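Local coordinates for protein carboxylase (Deinococcus radiodurans, PDB 5H80) that probably carboxylates biotin at the expense of ATP and bicarbonate, as the biotin carboxylase domain of a single-chain bacterial carboxylase, at residues A182-L186 with Y227-E233; R236-V242 with G300-V306. One frame throughout, in Å; residues are numbered along the deposited sequence.

Contact 1: residues A182-L186 with Y227-E233; sequences APVML and YAERLIE
With its CG opposite the backbone N (chi1 -174°), L231 lays its branched end against P183, where L231 CD2 comes to 4.0 Å from P183 CB. E233 reaches the same ring from further along the chain: its CG stands beside the backbone N (chi1 -63°), and the extended chain beyond crosses the proline at about a right angle, bringing E233 OE1 to 3.7 Å from P183 CG. This is van der Waals contact of a carboxylate with ring carbons; E233 takes its charge partner in R201. Proline suits this place because its ring gives leucine a rigid apolar surface while its carbonyl remains an acceptor. L231 N donates to P183 O (3.0 Å), nearly straight at the hydrogen.

Toward the other end, M185 and E229 form an antiparallel hydrogen-bonded pair, with M185 N 2.8 Å from E229 O and E229 N 3.0 Å from M185 O. A228 and E229 both face M185, making a G1 beta bulge. A228 holds the positive phi of 62° more often seen in glycine, and its small methyl turns away from 182-186. V184 packs its branches against F175 and M176 of helix 172-178, and its CA makes a CA-H...O contact of 3.3 Å with E229 O.

Sequence and position are consistent with the lid of an ATP-grasp biotin carboxylase. The chemistry divides the work: main-chain bonds join the strands, whereas the polar ends look elsewhere, E229 in a salt bridge to K145, Y227 OH hydrogen-bonded to the same lysine and R230 hydrogen-bonded to Q179, so that, with R201 at E233, the polar side chains find their partners outside the pair.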
loop_
_atom_site.group_PDB
_atom_site.type_symbol
_atom_site.label_atom_id
_atom_site.label_comp_id
_atom_site.label_asym_id
_atom_site.label_seq_id
_atom_site.Cartn_x
_atom_site.Cartn_y
_atom_site.Cartn_z
ATOM N N ALA A 182 -4.743 -44.560 -14.286
ATOM C CA ALA A 182 -4.506 -43.138 -14.061
ATOM C C ALA A 182 -3.316 -42.652 -14.889
ATOM O O ALA A 182 -2.404 -43.407 -15.029
ATOM C CB ALA A 182 -4.255 -42.905 -12.590
ATOM N N PRO A 183 -3.323 -41.408 -15.392
ATOM C CA PRO A 183 -2.211 -40.842 -16.187
ATOM C C PRO A 183 -0.957 -40.548 -15.376
ATOM O O PRO A 183 -0.947 -40.441 -14.111
ATOM C CB PRO A 183 -2.781 -39.527 -16.763
ATOM C CG PRO A 183 -4.024 -39.216 -15.903
ATOM C CD PRO A 183 -4.499 -40.490 -15.343
ATOM N N VAL A 184 0.119 -40.373 -16.125
ATOM C CA VAL A 184 1.434 -40.264 -15.606
ATOM C C VAL A 184 2.170 -39.172 -16.424
ATOM O O VAL A 184 1.794 -38.781 -17.565
ATOM C CB VAL A 184 2.024 -41.706 -15.612
ATOM C CG1 VAL A 184 2.514 -42.061 -17.005
ATOM C CG2 VAL A 184 3.126 -41.853 -14.615
ATOM N N MET A 185 3.131 -38.509 -15.781
ATOM C CA MET A 185 3.884 -37.466 -16.457
ATOM C C MET A 185 5.287 -38.043 -16.606
ATOM O O MET A 185 5.773 -38.721 -15.686
ATOM C CB MET A 185 3.906 -36.188 -15.595
ATOM C CG MET A 185 4.852 -35.111 -16.098
ATOM S SD MET A 185 3.965 -33.771 -16.892
ATOM C CE MET A 185 3.918 -32.599 -15.524
ATOM N N LEU A 186 5.887 -37.836 -17.775
ATOM C CA LEU A 186 7.361 -37.950 -17.914
ATOM C C LEU A 186 8.024 -36.608 -17.713
ATOM O O LEU A 186 9.066 -36.620 -17.084
ATOM C CB LEU A 186 7.786 -38.449 -19.274
ATOM C CG LEU A 186 7.066 -39.696 -19.734
ATOM C CD1 LEU A 186 7.605 -39.988 -21.113
ATOM C CD2 LEU A 186 7.254 -40.846 -18.755
ATOM N N TYR A 227 9.665 -38.471 -15.655
ATOM C CA TYR A 227 10.417 -39.670 -15.184
ATOM C C TYR A 227 9.535 -40.601 -14.351
ATOM O O TYR A 227 9.979 -41.193 -13.337
ATOM C CB TYR A 227 11.697 -39.297 -14.405
ATOM C CG TYR A 227 11.426 -38.314 -13.284
ATOM C CD1 TYR A 227 11.188 -38.747 -11.962
ATOM C CD2 TYR A 227 11.366 -36.949 -13.548
ATOM C CE1 TYR A 227 10.907 -37.835 -10.953
ATOM C CE2 TYR A 227 11.086 -36.038 -12.547
ATOM C CZ TYR A 227 10.865 -36.482 -11.260
ATOM O OH TYR A 227 10.614 -35.549 -10.302
ATOM N N ALA A 228 8.301 -40.793 -14.843
ATOM C CA ALA A 228 7.247 -41.528 -14.119
ATOM C C ALA A 228 6.888 -40.850 -12.795
ATOM O O ALA A 228 7.432 -41.173 -11.714
ATOM C CB ALA A 228 7.598 -42.999 -13.907
ATOM N N GLU A 229 5.975 -39.893 -12.918
ATOM C CA GLU A 229 5.216 -39.434 -11.777
ATOM C C GLU A 229 3.743 -39.589 -12.011
ATOM O O GLU A 229 3.287 -39.241 -13.090
ATOM C CB GLU A 229 5.524 -37.955 -11.537
ATOM C CG GLU A 229 5.657 -37.712 -10.063
ATOM C CD GLU A 229 6.214 -36.334 -9.763
ATOM O OE1 GLU A 229 7.124 -36.370 -8.921
ATOM O OE2 GLU A 229 5.720 -35.294 -10.391
ATOM N N ARG A 230 2.990 -39.992 -10.990
ATOM C CA ARG A 230 1.484 -39.896 -11.073
ATOM C C ARG A 230 1.068 -38.458 -11.436
ATOM O O ARG A 230 1.560 -37.510 -10.778
ATOM C CB ARG A 230 0.831 -40.386 -9.755
ATOM C CG ARG A 230 -0.675 -40.209 -9.672
ATOM C CD ARG A 230 -1.216 -40.726 -8.370
ATOM N NE ARG A 230 -2.679 -40.632 -8.379
ATOM C CZ ARG A 230 -3.512 -41.594 -8.752
ATOM N NH1 ARG A 230 -3.080 -42.843 -8.981
ATOM N NH2 ARG A 230 -4.807 -41.339 -8.665
ATOM N N LEU A 231 0.227 -38.275 -12.468
ATOM C CA LEU A 231 -0.294 -36.929 -12.815
ATOM C C LEU A 231 -1.327 -36.627 -11.705
ATOM O O LEU A 231 -2.309 -37.401 -11.513
ATOM C CB LEU A 231 -0.907 -36.906 -14.208
ATOM C CG LEU A 231 -1.349 -35.538 -14.737
ATOM C CD1 LEU A 231 -0.151 -34.631 -14.870
ATOM C CD2 LEU A 231 -2.104 -35.650 -16.042
ATOM N N ILE A 232 -1.087 -35.561 -10.925
ATOM C CA ILE A 232 -2.050 -35.162 -9.873
ATOM C C ILE A 232 -2.986 -34.148 -10.498
ATOM O O ILE A 232 -2.611 -33.021 -10.956
ATOM C CB ILE A 232 -1.415 -34.636 -8.584
ATOM C CG1 ILE A 232 -0.596 -35.758 -7.952
ATOM C CG2 ILE A 232 -2.464 -34.000 -7.648
ATOM C CD1 ILE A 232 -1.154 -36.398 -6.728
ATOM N N GLU A 233 -4.243 -34.585 -10.460
ATOM C CA GLU A 233 -5.303 -33.949 -11.185
ATOM C C GLU A 233 -6.285 -33.314 -10.123
ATOM O O GLU A 233 -6.375 -33.753 -8.950
ATOM C CB GLU A 233 -6.030 -35.012 -12.015
ATOM C CG GLU A 233 -5.150 -35.668 -13.072
ATOM C CD GLU A 233 -5.981 -36.430 -14.098
ATOM O OE1 GLU A 233 -6.413 -37.530 -13.706
ATOM O OE2 GLU A 233 -6.151 -35.923 -15.239
#

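Contact 2: residues R236-V242 with G300-V306; sequences RHIEVQV and GTFEFLV
V242 O is gripped by two donors from opposite faces of its carbonyl plane: G300 N across the sheet and the side-chain amide Q241 NE2, each at 3.2 Å. Q241 OE1 accepts a hydrogen bond from R255, leaving NE2 for V242 O and a water (2.8 Å from Q241 NE2) that also bonds to T301 OG1. Eight backbone hydrogen bonds join the two strands, V240 N to F302 O being the shortest at 2.7 Å.

H237, E239 and E303 share one face. The imidazole donates from H237 NE2 to E239 OE1 (3.1 Å), with the acceptor in the ring plane but the donor above the carboxylate plane. E303 OE1 meets the ring edge at H237 CE1 (3.3 Å). E239 CG stands between the backbone N and the carbonyl carbon (chi1 62°), and the extended chain beyond carries its carboxylate alongside that of E303, their planes 25° apart and E239 OE1 3.4 Å from E303 OE2; K265 bridges both, and R255 holds E239 OE2. Were E239 replaced by an alanine, H237 NE2 would probably lose its acceptor and R255 its carboxylate mate. E303, with E316 and N318 beside it, matches the metal-binding positions of ATP-grasp biotin carboxylases, so this face probably lines the active site.

The other face is largely apolar: V242 CG2 rests 3.8 Å from F302 CD2, and I238 packs on V306. These branched and aromatic residues suit burial, for helix 277-293 lies over V240, V242, F302 and F304, while strands 249-256 and 312-318 flank the pair as the sheet's outer strands.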
loop_
_atom_site.group_PDB
_atom_site.type_symbol
_atom_site.label_atom_id
_atom_site.label_comp_id
_atom_site.label_asym_id
_atom_site.label_seq_id
_atom_site.Cartn_x
_atom_site.Cartn_y
_atom_site.Cartn_z
ATOM N N ARG A 236 -5.198 -27.968 -6.276
ATOM C CA ARG A 236 -4.659 -26.656 -6.035
ATOM C C ARG A 236 -3.165 -26.625 -5.593
ATOM O O ARG A 236 -2.673 -27.523 -4.921
ATOM C CB ARG A 236 -5.561 -25.924 -5.006
ATOM C CG ARG A 236 -6.960 -25.665 -5.580
ATOM C CD ARG A 236 -7.955 -25.240 -4.452
ATOM N NE ARG A 236 -7.466 -24.048 -3.689
ATOM C CZ ARG A 236 -8.168 -23.424 -2.742
ATOM N NH1 ARG A 236 -9.394 -23.885 -2.346
ATOM N NH2 ARG A 236 -7.644 -22.421 -2.083
ATOM N N HIS A 237 -2.486 -25.533 -5.973
ATOM C CA HIS A 237 -1.115 -25.288 -5.656
ATOM C C HIS A 237 -1.178 -24.404 -4.461
ATOM O O HIS A 237 -1.591 -23.287 -4.597
ATOM C CB HIS A 237 -0.375 -24.611 -6.764
ATOM C CG HIS A 237 1.034 -24.218 -6.406
ATOM N ND1 HIS A 237 2.132 -24.785 -7.012
ATOM C CD2 HIS A 237 1.538 -23.313 -5.516
ATOM C CE1 HIS A 237 3.239 -24.302 -6.478
ATOM N NE2 HIS A 237 2.911 -23.318 -5.664
ATOM N N ILE A 238 -0.812 -24.950 -3.332
ATOM C CA ILE A 238 -0.773 -24.194 -2.042
ATOM C C ILE A 238 0.608 -24.300 -1.377
ATOM O O ILE A 238 1.147 -25.374 -1.236
ATOM C CB ILE A 238 -1.886 -24.668 -1.116
ATOM C CG1 ILE A 238 -3.298 -24.590 -1.726
ATOM C CG2 ILE A 238 -1.894 -23.749 0.089
ATOM C CD1 ILE A 238 -4.466 -24.988 -0.776
ATOM N N GLU A 239 1.202 -23.152 -1.025
ATOM C CA GLU A 239 2.615 -23.104 -0.618
ATOM C C GLU A 239 2.649 -22.368 0.694
ATOM O O GLU A 239 1.859 -21.453 0.913
ATOM C CB GLU A 239 3.520 -22.433 -1.611
ATOM C CG GLU A 239 3.232 -20.914 -1.929
ATOM C CD GLU A 239 3.996 -20.388 -3.150
ATOM O OE1 GLU A 239 4.494 -21.188 -3.995
ATOM O OE2 GLU A 239 4.133 -19.177 -3.280
ATOM N N VAL A 240 3.627 -22.701 1.468
ATOM C CA VAL A 240 3.765 -22.110 2.811
ATOM C C VAL A 240 5.010 -21.302 2.919
ATOM O O VAL A 240 6.074 -21.763 2.614
ATOM C CB VAL A 240 3.742 -23.195 3.949
ATOM C CG1 VAL A 240 4.062 -22.553 5.225
ATOM C CG2 VAL A 240 2.454 -23.988 3.983
ATOM N N GLN A 241 4.909 -20.019 3.370
ATOM C CA GLN A 241 6.061 -19.191 3.629
ATOM C C GLN A 241 6.666 -19.472 4.988
ATOM O O GLN A 241 5.933 -19.313 6.030
ATOM C CB GLN A 241 5.591 -17.705 3.605
ATOM C CG GLN A 241 6.705 -16.761 3.840
ATOM C CD GLN A 241 7.715 -16.681 2.626
ATOM O OE1 GLN A 241 7.369 -16.271 1.566
ATOM N NE2 GLN A 241 8.952 -17.293 2.840
ATOM N N VAL A 242 7.928 -19.905 4.956
ATOM C CA VAL A 242 8.782 -20.051 6.097
ATOM C C VAL A 242 9.886 -19.043 6.279
ATOM O O VAL A 242 10.437 -18.439 5.376
ATOM C CB VAL A 242 9.324 -21.504 6.175
ATOM C CG1 VAL A 242 10.325 -21.717 7.289
ATOM C CG2 VAL A 242 8.147 -22.476 6.327
ATOM N N GLY A 300 12.232 -19.361 2.951
ATOM C CA GLY A 300 12.062 -20.449 2.033
ATOM C C GLY A 300 10.586 -20.744 1.888
ATOM O O GLY A 300 9.849 -20.306 2.837
ATOM N N THR A 301 10.169 -21.371 0.803
ATOM C CA THR A 301 8.782 -21.679 0.580
ATOM C C THR A 301 8.716 -23.230 0.369
ATOM O O THR A 301 9.550 -23.729 -0.346
ATOM C CB THR A 301 8.252 -20.971 -0.590
ATOM O OG1 THR A 301 8.340 -19.549 -0.369
ATOM C CG2 THR A 301 6.833 -21.387 -1.010
ATOM N N PHE A 302 7.690 -23.877 0.913
ATOM C CA PHE A 302 7.386 -25.255 0.708
ATOM C C PHE A 302 6.056 -25.321 -0.066
ATOM O O PHE A 302 4.997 -24.837 0.437
ATOM C CB PHE A 302 7.325 -25.932 2.035
ATOM C CG PHE A 302 8.603 -25.933 2.724
ATOM C CD1 PHE A 302 9.525 -26.970 2.449
ATOM C CD2 PHE A 302 9.030 -24.832 3.492
ATOM C CE1 PHE A 302 10.787 -26.970 3.041
ATOM C CE2 PHE A 302 10.326 -24.804 4.035
ATOM C CZ PHE A 302 11.173 -25.894 3.831
ATOM N N GLU A 303 6.132 -25.900 -1.247
ATOM C CA GLU A 303 5.050 -25.998 -2.273
ATOM C C GLU A 303 4.316 -27.386 -2.143
ATOM O O GLU A 303 4.966 -28.420 -1.983
ATOM C CB GLU A 303 5.446 -25.743 -3.686
ATOM C CG GLU A 303 6.125 -24.419 -3.846
ATOM C CD GLU A 303 6.519 -24.154 -5.308
ATOM O OE1 GLU A 303 6.390 -25.091 -6.135
ATOM O OE2 GLU A 303 6.921 -23.029 -5.603
ATOM N N PHE A 304 3.007 -27.337 -2.222
ATOM C CA PHE A 304 2.189 -28.554 -2.186
ATOM C C PHE A 304 1.097 -28.506 -3.257
ATOM O O PHE A 304 0.630 -27.440 -3.659
ATOM C CB PHE A 304 1.494 -28.693 -0.821
ATOM C CG PHE A 304 2.389 -28.714 0.326
ATOM C CD1 PHE A 304 2.858 -29.921 0.906
ATOM C CD2 PHE A 304 2.809 -27.504 0.955
ATOM C CE1 PHE A 304 3.621 -29.969 1.978
ATOM C CE2 PHE A 304 3.662 -27.541 2.112
ATOM C CZ PHE A 304 4.118 -28.790 2.610
ATOM N N LEU A 305 0.693 -29.699 -3.706
ATOM C CA LEU A 305 -0.556 -29.912 -4.402
ATOM C C LEU A 305 -1.552 -30.501 -3.395
ATOM O O LEU A 305 -1.232 -31.408 -2.587
ATOM C CB LEU A 305 -0.424 -30.871 -5.609
ATOM C CG LEU A 305 0.528 -30.393 -6.733
ATOM C CD1 LEU A 305 0.562 -31.474 -7.808
ATOM C CD2 LEU A 305 0.087 -29.041 -7.204
ATOM N N VAL A 306 -2.768 -29.929 -3.407
ATOM C CA VAL A 306 -3.770 -30.254 -2.483
ATOM C C VAL A 306 -5.112 -30.601 -3.192
ATOM O O VAL A 306 -5.601 -29.852 -4.084
ATOM C CB VAL A 306 -3.987 -29.008 -1.488
ATOM C CG1 VAL A 306 -5.060 -29.317 -0.432
ATOM C CG2 VAL A 306 -2.694 -28.549 -0.818
HETATM O O HOH W 1 10.352 -17.967 0.495
#

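From the N terminus, 182-186 comes first; a glycine-rich segment after it and a further segment before 227-233 are not modelled, with strand 199-200 and helix 206-211 between them, and 227-233 closes contact 1. Strand 236-245 follows almost at once and opens contact 2, whose loop holds strands 249-256 and 264-270 and helix 277-293, and is closed by 300-306. The two loops are thus in series, neither crossing nor enclosing the other. Contact 1 joins strands of a small three-stranded sheet near the surface; contact 2, itself buried, joins the inner strands of a four-stranded sheet. Their centres lie about 20 Å apart, yet they touch where I232 CB meets L305 CD1 at 3.8 Å.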